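Local coordinates for protein Afp1 (Serratia entomophila, PDB 6RBN) that probably forms the inner tube of the anti-feeding prophage, a contractile injection system, by stacking with copies of itself inside the sheath, at residues 14-24 / 92-101; 108-119 / 137-148. All blocks are in the same frame, centred on the assembly; numbering follows the deposited sequence.

Contact 1 (14-24 / 92-101); sequences IPTYRFIVTLG and KDIMISLTNE
Phe19 to Leu23 pair antiparallel with Ile94 to Leu98, the strand axes closing to 4.7 Å with 160° between their directions. Ile20 with Ser97 and Thr22 with Met95 are the hydrogen-bonded pairs, each closed by two backbone bonds; Gly24 N reaching Asp93 O (3.1 Å) extends the series at one end, and at the other Thr99 N makes a weak bond to Arg18 O. Ser97 O is gripped twice, by Ile20 N and by Thr99 OG1 of its own strand, the hydroxyl coming from above the carbonyl plane. On the face of Phe19, Val21 and Leu23 the packing is apolar. Val21 lies alongside Ile96, CG2 to CG1 3.9 Å, while its CG1 crosses to Ile94 CG2. Leu23 and Ile94 also run side by side, with Leu23 CG 3.7 Å from Ile94 CD1. Farther along, Leu98 CD1 meets Ile14 CG2 (3.8 Å), so the loop before strand 19-23 packs on the end of strand 92-99; Phe125 of a second subunit packs on Leu98 and Ile96. On the other face Ile20 CG1 rests on Ser97 CB at 3.8 Å. Arg18, the last residue before strand 19-23, has CG anti to the backbone N (chi1 -172°) and bends twice beyond it, bringing NH1 to Glu101 OE1 in a salt bridge of 3.0 Å. The carboxylate oxygen sits at the guanidinium edge, near its plane, but the two flat groups are turned 81° apart; Tyr17 CD2 lies over one guanidinium face, offset toward its rim. Leu86 of a third subunit packs on both charged residues, placing the bridge at a subunit boundary. With strand 109-121 on the other edge of 92-99, the pair belongs to an antiparallel sheet consistent with the barrel of gp19-like tail tube proteins.

Contact 2 (108-119 / 137-148); sequences VSWNVSNAFPTS and ITLMADRVTIQT
Ser109-Val112 run antiparallel to Val144-Gln147, and Phe116-Ser119 likewise to Thr138-Met140, with a corner at Ser113 and Asn114 between the two pairings. Among the backbone bonds, Asn111 N to Thr145 O is 2.7 Å and Met140 N to Phe116 O 3.0 Å. A beta bulge between Pro117 and Ser119 shifts the register by one: Thr118 N donates to Thr138 O and Thr138 N to Ser119 O. Polar side chains serve the corner and the bulge: Asp142 OD1 accepts Asn114 N (3.2 Å) on its syn side, and Thr118 OG1 shares a hydrogen bond with Thr138 OG1. By packing alone, Ser113 CB lies over the centre of one Arg143 guanidinium face. Apolar contacts line the face of Trp110, Val112, Val144 and Ile146: Trp110 lies alongside Ile146, CD1 to CG1 3.5 Å, and Val112 CG1 meets Ala141 CB. On the other face of the second pairing Phe116, its CG between the backbone N and carbonyl carbon (chi1 65°), brings one ring face under Met140 CB, a CH-pi contact 4.0 Å from the centroid. Strand 92-99 borders Ser109 to Val112, strand 63-69 flanks Ile137 and Leu139, and helix 78-81 covers Pro117 and Leu139 through Trp80.

From the N terminus, the chain enters contact 1 at 14-24 and returns to it at 92-101, closing a loop of 67 residues that carries strands 38-46, 52-56 and 63-69 and helix 78-81. Contact 2 opens only afterwards, at 108-119, and closes at 137-148 round a much shorter excursion of 17 residues, so the two follow in series, neither nesting nor crossing. They meet where strands 92-99 and 109-121 are neighbours: Lys92 O faces Ala115 N and Ile94 O faces Val112 N, both at 2.7 Å and probably hydrogen-bonded. Together they join strand 19-23 through 92-99 and 109-121 to 134-140 and 144-148, and both touch the same second subunit.

Contact 1 (14-24 / 92-101)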
loop_
_atom_site.group_PDB
_atom_site.type_symbol
_atom_site.label_atom_id
_atom_site.label_comp_id
_atom_site.label_asym_id
_atom_site.label_seq_id
_atom_site.Cartn_x
_atom_site.Cartn_y
_atom_site.Cartn_z
ATOM N N ILE A 14 -21.515 -7.128 35.640
ATOM C CA ILE A 14 -20.222 -7.000 36.306
ATOM C C ILE A 14 -19.196 -7.798 35.512
ATOM O O ILE A 14 -19.461 -8.953 35.170
ATOM C CB ILE A 14 -20.288 -7.496 37.760
ATOM C CG1 ILE A 14 -21.372 -6.739 38.518
ATOM C CG2 ILE A 14 -18.961 -7.288 38.450
ATOM C CD1 ILE A 14 -21.721 -7.353 39.834
ATOM N N PRO A 15 -18.043 -7.225 35.180
ATOM C CA PRO A 15 -17.004 -8.000 34.498
ATOM C C PRO A 15 -16.248 -8.919 35.446
ATOM O O PRO A 15 -16.427 -8.881 36.664
ATOM C CB PRO A 15 -16.087 -6.923 33.921
ATOM C CG PRO A 15 -16.275 -5.764 34.816
ATOM C CD PRO A 15 -17.703 -5.795 35.244
ATOM N N THR A 16 -15.381 -9.750 34.868
ATOM C CA THR A 16 -14.700 -10.814 35.596
ATOM C C THR A 16 -13.303 -10.446 36.068
ATOM O O THR A 16 -12.758 -11.150 36.921
ATOM C CB THR A 16 -14.571 -12.070 34.733
ATOM O OG1 THR A 16 -13.818 -11.761 33.555
ATOM C CG2 THR A 16 -15.907 -12.595 34.334
ATOM N N TYR A 17 -12.696 -9.392 35.538
ATOM C CA TYR A 17 -11.267 -9.188 35.717
ATOM C C TYR A 17 -10.898 -8.556 37.050
ATOM O O TYR A 17 -9.712 -8.321 37.294
ATOM C CB TYR A 17 -10.697 -8.352 34.562
ATOM C CG TYR A 17 -11.252 -6.953 34.414
ATOM C CD1 TYR A 17 -12.349 -6.707 33.604
ATOM C CD2 TYR A 17 -10.660 -5.873 35.056
ATOM C CE1 TYR A 17 -12.849 -5.432 33.457
ATOM C CE2 TYR A 17 -11.158 -4.602 34.920
ATOM C CZ TYR A 17 -12.250 -4.390 34.118
ATOM O OH TYR A 17 -12.745 -3.119 33.976
ATOM N N ARG A 18 -11.863 -8.276 37.916
ATOM C CA ARG A 18 -11.589 -7.657 39.207
ATOM C C ARG A 18 -12.141 -8.552 40.302
ATOM O O ARG A 18 -13.361 -8.673 40.451
ATOM C CB ARG A 18 -12.216 -6.277 39.297
ATOM C CG ARG A 18 -11.799 -5.526 40.529
ATOM C CD ARG A 18 -10.342 -5.237 40.385
ATOM N NE ARG A 18 -10.112 -4.272 39.325
ATOM C CZ ARG A 18 -9.013 -4.231 38.586
ATOM N NH1 ARG A 18 -8.870 -3.309 37.648
ATOM N NH2 ARG A 18 -8.088 -5.159 38.739
ATOM N N PHE A 19 -11.252 -9.157 41.082
ATOM C CA PHE A 19 -11.676 -10.075 42.121
ATOM C C PHE A 19 -10.604 -10.154 43.192
ATOM O O PHE A 19 -9.410 -10.150 42.896
ATOM C CB PHE A 19 -11.993 -11.470 41.549
ATOM C CG PHE A 19 -10.820 -12.159 40.908
ATOM C CD1 PHE A 19 -10.507 -11.933 39.579
ATOM C CD2 PHE A 19 -10.064 -13.077 41.618
ATOM C CE1 PHE A 19 -9.445 -12.569 38.992
ATOM C CE2 PHE A 19 -9.002 -13.715 41.032
ATOM C CZ PHE A 19 -8.695 -13.462 39.719
ATOM N N ILE A 20 -11.041 -10.226 44.442
ATOM C CA ILE A 20 -10.136 -10.469 45.554
ATOM C C ILE A 20 -10.436 -11.848 46.118
ATOM O O ILE A 20 -11.575 -12.321 46.083
ATOM C CB ILE A 20 -10.233 -9.379 46.645
ATOM C CG1 ILE A 20 -11.651 -9.270 47.195
ATOM C CG2 ILE A 20 -9.782 -8.044 46.096
ATOM C CD1 ILE A 20 -11.757 -8.390 48.403
ATOM N N VAL A 21 -9.395 -12.512 46.603
ATOM C CA VAL A 21 -9.498 -13.867 47.126
ATOM C C VAL A 21 -9.012 -13.837 48.564
ATOM O O VAL A 21 -7.807 -13.722 48.819
ATOM C CB VAL A 21 -8.699 -14.874 46.292
ATOM C CG1 VAL A 21 -8.768 -16.249 46.920
ATOM C CG2 VAL A 21 -9.219 -14.930 44.872
ATOM N N THR A 22 -9.944 -13.917 49.506
ATOM C CA THR A 22 -9.613 -14.036 50.920
ATOM C C THR A 22 -9.489 -15.518 51.243
ATOM O O THR A 22 -10.488 -16.239 51.271
ATOM C CB THR A 22 -10.672 -13.368 51.788
ATOM O OG1 THR A 22 -10.773 -11.984 51.437
ATOM C CG2 THR A 22 -10.294 -13.478 53.246
ATOM N N LEU A 23 -8.268 -15.968 51.483
ATOM C CA LEU A 23 -7.953 -17.385 51.630
ATOM C C LEU A 23 -7.704 -17.649 53.112
ATOM O O LEU A 23 -6.594 -17.480 53.613
ATOM C CB LEU A 23 -6.759 -17.747 50.749
ATOM C CG LEU A 23 -6.368 -19.205 50.534
ATOM C CD1 LEU A 23 -5.924 -19.385 49.107
ATOM C CD2 LEU A 23 -5.257 -19.617 51.466
ATOM N N GLY A 24 -8.756 -18.055 53.813
ATOM C CA GLY A 24 -8.661 -18.283 55.237
ATOM C C GLY A 24 -8.825 -17.002 56.022
ATOM O O GLY A 24 -9.942 -16.512 56.205
ATOM N N LYS A 92 -9.494 -24.429 55.075
ATOM C CA LYS A 92 -9.719 -22.996 55.066
ATOM C C LYS A 92 -10.992 -22.683 54.299
ATOM O O LYS A 92 -11.449 -23.475 53.472
ATOM C CB LYS A 92 -8.544 -22.251 54.430
ATOM C CG LYS A 92 -7.269 -22.273 55.241
ATOM C CD LYS A 92 -6.170 -21.545 54.509
ATOM C CE LYS A 92 -4.946 -21.361 55.377
ATOM N NZ LYS A 92 -4.286 -22.642 55.715
ATOM N N ASP A 93 -11.559 -21.516 54.580
ATOM C CA ASP A 93 -12.726 -21.019 53.866
ATOM C C ASP A 93 -12.323 -19.909 52.902
ATOM O O ASP A 93 -11.636 -18.959 53.286
ATOM C CB ASP A 93 -13.797 -20.538 54.846
ATOM C CG ASP A 93 -13.242 -19.668 55.949
ATOM O OD1 ASP A 93 -12.004 -19.549 56.051
ATOM O OD2 ASP A 93 -14.046 -19.108 56.724
ATOM N N ILE A 94 -12.749 -20.040 51.648
ATOM C CA ILE A 94 -12.327 -19.157 50.567
ATOM C C ILE A 94 -13.469 -18.207 50.244
ATOM O O ILE A 94 -14.631 -18.621 50.176
ATOM C CB ILE A 94 -11.927 -19.969 49.318
ATOM C CG1 ILE A 94 -11.005 -21.127 49.688
ATOM C CG2 ILE A 94 -11.248 -19.089 48.291
ATOM C CD1 ILE A 94 -9.721 -20.718 50.315
ATOM N N MET A 95 -13.146 -16.933 50.041
ATOM C CA MET A 95 -14.110 -15.958 49.554
ATOM C C MET A 95 -13.549 -15.300 48.307
ATOM O O MET A 95 -12.456 -14.734 48.344
ATOM C CB MET A 95 -14.404 -14.886 50.595
ATOM C CG MET A 95 -15.539 -13.974 50.197
ATOM S SD MET A 95 -15.678 -12.578 51.310
ATOM C CE MET A 95 -16.077 -13.440 52.808
ATOM N N ILE A 96 -14.295 -15.363 47.209
ATOM C CA ILE A 96 -13.912 -14.715 45.962
ATOM C C ILE A 96 -14.966 -13.659 45.665
ATOM O O ILE A 96 -16.121 -13.992 45.378
ATOM C CB ILE A 96 -13.778 -15.712 44.807
ATOM C CG1 ILE A 96 -12.678 -16.721 45.118
ATOM C CG2 ILE A 96 -13.459 -14.989 43.525
ATOM C CD1 ILE A 96 -12.613 -17.864 44.155
ATOM N N SER A 97 -14.572 -12.393 45.729
ATOM C CA SER A 97 -15.494 -11.269 45.683
ATOM C C SER A 97 -15.262 -10.456 44.419
ATOM O O SER A 97 -14.155 -9.963 44.203
ATOM C CB SER A 97 -15.297 -10.364 46.901
ATOM O OG SER A 97 -15.477 -11.065 48.113
ATOM N N LEU A 98 -16.301 -10.295 43.603
ATOM C CA LEU A 98 -16.250 -9.306 42.531
ATOM C C LEU A 98 -16.244 -7.915 43.143
ATOM O O LEU A 98 -17.112 -7.579 43.953
ATOM C CB LEU A 98 -17.422 -9.471 41.569
ATOM C CG LEU A 98 -17.334 -10.672 40.633
ATOM C CD1 LEU A 98 -18.590 -10.792 39.811
ATOM C CD2 LEU A 98 -16.137 -10.510 39.736
ATOM N N THR A 99 -15.267 -7.108 42.757
ATOM C CA THR A 99 -14.879 -5.950 43.537
ATOM C C THR A 99 -14.972 -4.701 42.664
ATOM O O THR A 99 -14.978 -4.775 41.434
ATOM C CB THR A 99 -13.452 -6.164 44.086
ATOM O OG1 THR A 99 -13.347 -7.507 44.564
ATOM C CG2 THR A 99 -13.153 -5.285 45.284
ATOM N N ASN A 100 -15.074 -3.551 43.326
ATOM C CA ASN A 100 -14.930 -2.236 42.723
ATOM C C ASN A 100 -13.506 -2.063 42.176
ATOM O O ASN A 100 -12.598 -2.846 42.474
ATOM C CB ASN A 100 -15.252 -1.177 43.776
ATOM C CG ASN A 100 -15.562 0.169 43.191
ATOM O OD1 ASN A 100 -15.520 0.358 41.976
ATOM N ND2 ASN A 100 -15.886 1.123 44.054
ATOM N N GLU A 101 -13.312 -1.015 41.368
ATOM C CA GLU A 101 -11.995 -0.738 40.799
ATOM C C GLU A 101 -10.977 -0.385 41.877
ATOM O O GLU A 101 -9.854 -0.900 41.876
ATOM C CB GLU A 101 -12.090 0.387 39.771
ATOM C CG GLU A 101 -10.750 0.795 39.176
ATOM C CD GLU A 101 -10.117 -0.286 38.320
ATOM O OE1 GLU A 101 -10.855 -1.073 37.697
ATOM O OE2 GLU A 101 -8.872 -0.357 38.280
#

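Contact 2 (108-119 / 137-148)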
loop_
_atom_site.group_PDB
_atom_site.type_symbol
_atom_site.label_atom_id
_atom_site.label_comp_id
_atom_site.label_asym_id
_atom_site.label_seq_id
_atom_site.Cartn_x
_atom_site.Cartn_y
_atom_site.Cartn_z
ATOM N N VAL A 108 -20.558 -8.797 44.226
ATOM C CA VAL A 108 -21.103 -10.139 44.409
ATOM C C VAL A 108 -19.939 -11.028 44.815
ATOM O O VAL A 108 -18.896 -11.017 44.158
ATOM C CB VAL A 108 -21.772 -10.691 43.129
ATOM C CG1 VAL A 108 -22.166 -12.141 43.305
ATOM C CG2 VAL A 108 -23.006 -9.895 42.744
ATOM N N SER A 109 -20.099 -11.789 45.894
ATOM C CA SER A 109 -19.030 -12.666 46.338
ATOM C C SER A 109 -19.496 -14.112 46.383
ATOM O O SER A 109 -20.683 -14.407 46.513
ATOM C CB SER A 109 -18.497 -12.245 47.709
ATOM O OG SER A 109 -19.458 -12.432 48.715
ATOM N N TRP A 110 -18.523 -15.011 46.261
ATOM C CA TRP A 110 -18.724 -16.455 46.300
ATOM C C TRP A 110 -18.010 -17.010 47.520
ATOM O O TRP A 110 -16.804 -16.807 47.678
ATOM C CB TRP A 110 -18.181 -17.110 45.030
ATOM C CG TRP A 110 -19.051 -16.981 43.833
ATOM C CD1 TRP A 110 -19.892 -17.923 43.338
ATOM C CD2 TRP A 110 -19.200 -15.832 42.997
ATOM N NE1 TRP A 110 -20.544 -17.445 42.234
ATOM C CE2 TRP A 110 -20.137 -16.159 42.003
ATOM C CE3 TRP A 110 -18.626 -14.560 42.985
ATOM C CZ2 TRP A 110 -20.514 -15.263 41.012
ATOM C CZ3 TRP A 110 -19.000 -13.675 42.004
ATOM C CH2 TRP A 110 -19.936 -14.028 41.029
ATOM N N ASN A 111 -18.748 -17.707 48.375
ATOM C CA ASN A 111 -18.196 -18.271 49.596
ATOM C C ASN A 111 -17.954 -19.762 49.427
ATOM O O ASN A 111 -18.759 -20.470 48.820
ATOM C CB ASN A 111 -19.129 -18.031 50.779
ATOM C CG ASN A 111 -19.314 -16.570 51.077
ATOM O OD1 ASN A 111 -20.413 -16.037 50.963
ATOM N ND2 ASN A 111 -18.234 -15.907 51.455
ATOM N N VAL A 112 -16.835 -20.231 49.973
ATOM C CA VAL A 112 -16.418 -21.625 49.905
ATOM C C VAL A 112 -16.147 -22.089 51.329
ATOM O O VAL A 112 -15.442 -21.406 52.075
ATOM C CB VAL A 112 -15.170 -21.785 49.021
ATOM C CG1 VAL A 112 -14.651 -23.179 49.074
ATOM C CG2 VAL A 112 -15.477 -21.390 47.592
ATOM N N SER A 113 -16.717 -23.230 51.717
ATOM C CA SER A 113 -16.837 -23.538 53.139
ATOM C C SER A 113 -15.573 -24.165 53.724
ATOM O O SER A 113 -14.950 -23.595 54.624
ATOM C CB SER A 113 -18.038 -24.446 53.368
ATOM O OG SER A 113 -18.162 -24.791 54.734
ATOM N N ASN A 114 -15.186 -25.349 53.253
ATOM C CA ASN A 114 -14.031 -26.058 53.817
ATOM C C ASN A 114 -13.161 -26.541 52.665
ATOM O O ASN A 114 -13.338 -27.655 52.169
ATOM C CB ASN A 114 -14.456 -27.214 54.709
ATOM C CG ASN A 114 -15.012 -26.757 56.031
ATOM O OD1 ASN A 114 -14.494 -25.831 56.649
ATOM N ND2 ASN A 114 -16.067 -27.417 56.485
ATOM N N ALA A 115 -12.209 -25.714 52.261
ATOM C CA ALA A 115 -11.333 -26.035 51.148
ATOM C C ALA A 115 -9.985 -26.518 51.661
ATOM O O ALA A 115 -9.465 -26.000 52.649
ATOM C CB ALA A 115 -11.148 -24.823 50.238
ATOM N N PHE A 116 -9.431 -27.519 50.986
ATOM C CA PHE A 116 -8.105 -28.027 51.291
ATOM C C PHE A 116 -7.446 -28.415 49.977
ATOM O O PHE A 116 -8.144 -28.810 49.038
ATOM C CB PHE A 116 -8.163 -29.214 52.271
ATOM C CG PHE A 116 -8.850 -30.441 51.739
ATOM C CD1 PHE A 116 -10.219 -30.587 51.859
ATOM C CD2 PHE A 116 -8.118 -31.477 51.183
ATOM C CE1 PHE A 116 -10.847 -31.716 51.390
ATOM C CE2 PHE A 116 -8.744 -32.601 50.713
ATOM C CZ PHE A 116 -10.107 -32.721 50.821
ATOM N N PRO A 117 -6.124 -28.298 49.866
ATOM C CA PRO A 117 -5.476 -28.549 48.576
ATOM C C PRO A 117 -5.351 -30.027 48.262
ATOM O O PRO A 117 -5.074 -30.854 49.132
ATOM C CB PRO A 117 -4.096 -27.909 48.749
ATOM C CG PRO A 117 -3.845 -27.969 50.189
ATOM C CD PRO A 117 -5.164 -27.770 50.852
ATOM N N THR A 118 -5.562 -30.355 46.992
ATOM C CA THR A 118 -5.329 -31.698 46.496
ATOM C C THR A 118 -4.219 -31.774 45.463
ATOM O O THR A 118 -3.700 -32.867 45.226
ATOM C CB THR A 118 -6.612 -32.289 45.893
ATOM O OG1 THR A 118 -7.033 -31.487 44.786
ATOM C CG2 THR A 118 -7.716 -32.329 46.920
ATOM N N SER A 119 -3.833 -30.658 44.851
ATOM C CA SER A 119 -2.750 -30.670 43.881
ATOM C C SER A 119 -2.105 -29.295 43.830
ATOM O O SER A 119 -2.722 -28.290 44.178
ATOM C CB SER A 119 -3.241 -31.074 42.490
ATOM O OG SER A 119 -4.039 -30.061 41.922
ATOM N N ILE A 137 -3.146 -24.402 41.792
ATOM C CA ILE A 137 -3.575 -25.234 42.909
ATOM C C ILE A 137 -5.045 -25.593 42.728
ATOM O O ILE A 137 -5.849 -24.766 42.282
ATOM C CB ILE A 137 -3.301 -24.525 44.258
ATOM C CG1 ILE A 137 -3.627 -25.417 45.455
ATOM C CG2 ILE A 137 -4.000 -23.178 44.370
ATOM C CD1 ILE A 137 -3.047 -24.911 46.747
ATOM N N THR A 138 -5.386 -26.847 43.010
ATOM C CA THR A 138 -6.770 -27.287 43.004
ATOM C C THR A 138 -7.206 -27.601 44.426
ATOM O O THR A 138 -6.430 -28.114 45.233
ATOM C CB THR A 138 -6.999 -28.516 42.132
ATOM O OG1 THR A 138 -6.238 -29.613 42.643
ATOM C CG2 THR A 138 -6.588 -28.245 40.708
ATOM N N LEU A 139 -8.462 -27.294 44.714
ATOM C CA LEU A 139 -9.000 -27.383 46.057
ATOM C C LEU A 139 -10.227 -28.276 46.047
ATOM O O LEU A 139 -10.977 -28.318 45.070
ATOM C CB LEU A 139 -9.371 -26.002 46.585
ATOM C CG LEU A 139 -8.253 -24.966 46.669
ATOM C CD1 LEU A 139 -8.844 -23.631 47.022
ATOM C CD2 LEU A 139 -7.222 -25.357 47.685
ATOM N N MET A 140 -10.420 -28.998 47.143
ATOM C CA MET A 140 -11.611 -29.802 47.362
ATOM C C MET A 140 -12.439 -29.149 48.454
ATOM O O MET A 140 -11.938 -28.901 49.552
ATOM C CB MET A 140 -11.244 -31.230 47.757
ATOM C CG MET A 140 -12.433 -32.145 47.995
ATOM S SD MET A 140 -13.361 -32.561 46.514
ATOM C CE MET A 140 -12.242 -33.738 45.765
ATOM N N ALA A 141 -13.700 -28.866 48.153
ATOM C CA ALA A 141 -14.572 -28.212 49.117
ATOM C C ALA A 141 -15.848 -29.009 49.305
ATOM O O ALA A 141 -15.957 -30.131 48.809
ATOM C CB ALA A 141 -14.893 -26.795 48.666
ATOM N N ASP A 142 -16.824 -28.442 50.008
ATOM C CA ASP A 142 -18.063 -29.163 50.258
ATOM C C ASP A 142 -19.309 -28.393 49.836
ATOM O O ASP A 142 -20.314 -29.009 49.466
ATOM C CB ASP A 142 -18.139 -29.557 51.730
ATOM C CG ASP A 142 -17.833 -28.417 52.639
ATOM O OD1 ASP A 142 -17.449 -27.358 52.113
ATOM O OD2 ASP A 142 -17.960 -28.576 53.868
ATOM N N ARG A 143 -19.268 -27.064 49.876
ATOM C CA ARG A 143 -20.368 -26.284 49.327
ATOM C C ARG A 143 -19.849 -24.943 48.834
ATOM O O ARG A 143 -18.790 -24.472 49.245
ATOM C CB ARG A 143 -21.495 -26.066 50.341
ATOM C CG ARG A 143 -21.136 -25.150 51.471
ATOM C CD ARG A 143 -22.269 -25.009 52.458
ATOM N NE ARG A 143 -21.929 -24.068 53.519
ATOM C CZ ARG A 143 -21.302 -24.404 54.641
ATOM N NH1 ARG A 143 -21.032 -23.485 55.552
ATOM N NH2 ARG A 143 -20.959 -25.666 54.858
ATOM N N VAL A 144 -20.619 -24.345 47.926
ATOM C CA VAL A 144 -20.362 -23.015 47.385
ATOM C C VAL A 144 -21.650 -22.216 47.509
ATOM O O VAL A 144 -22.685 -22.620 46.968
ATOM C CB VAL A 144 -19.902 -23.059 45.917
ATOM C CG1 VAL A 144 -19.850 -21.665 45.335
ATOM C CG2 VAL A 144 -18.544 -23.710 45.800
ATOM N N THR A 145 -21.596 -21.098 48.224
ATOM C CA THR A 145 -22.741 -20.214 48.362
ATOM C C THR A 145 -22.412 -18.846 47.784
ATOM O O THR A 145 -21.248 -18.469 47.647
ATOM C CB THR A 145 -23.178 -20.074 49.825
ATOM O OG1 THR A 145 -22.103 -19.536 50.600
ATOM C CG2 THR A 145 -23.588 -21.418 50.395
ATOM N N ILE A 146 -23.459 -18.105 47.437
ATOM C CA ILE A 146 -23.343 -16.793 46.812
ATOM C C ILE A 146 -24.104 -15.797 47.670
ATOM O O ILE A 146 -25.325 -15.922 47.829
ATOM C CB ILE A 146 -23.905 -16.794 45.381
ATOM C CG1 ILE A 146 -23.175 -17.806 44.505
ATOM C CG2 ILE A 146 -23.815 -15.417 44.771
ATOM C CD1 ILE A 146 -23.837 -18.044 43.180
ATOM N N GLN A 147 -23.403 -14.813 48.221
ATOM C CA GLN A 147 -24.069 -13.678 48.839
ATOM C C GLN A 147 -23.897 -12.454 47.951
ATOM O O GLN A 147 -22.835 -12.244 47.356
ATOM C CB GLN A 147 -23.569 -13.402 50.264
ATOM C CG GLN A 147 -22.144 -12.956 50.409
ATOM C CD GLN A 147 -21.784 -12.626 51.834
ATOM O OE1 GLN A 147 -22.619 -12.712 52.726
ATOM N NE2 GLN A 147 -20.543 -12.225 52.053
ATOM N N THR A 148 -24.965 -11.677 47.826
ATOM C CA THR A 148 -25.039 -10.571 46.880
ATOM C C THR A 148 -25.255 -9.283 47.660
ATOM O O THR A 148 -26.374 -8.998 48.096
ATOM C CB THR A 148 -26.164 -10.781 45.874
ATOM O OG1 THR A 148 -27.412 -10.845 46.569
ATOM C CG2 THR A 148 -25.958 -12.065 45.097
#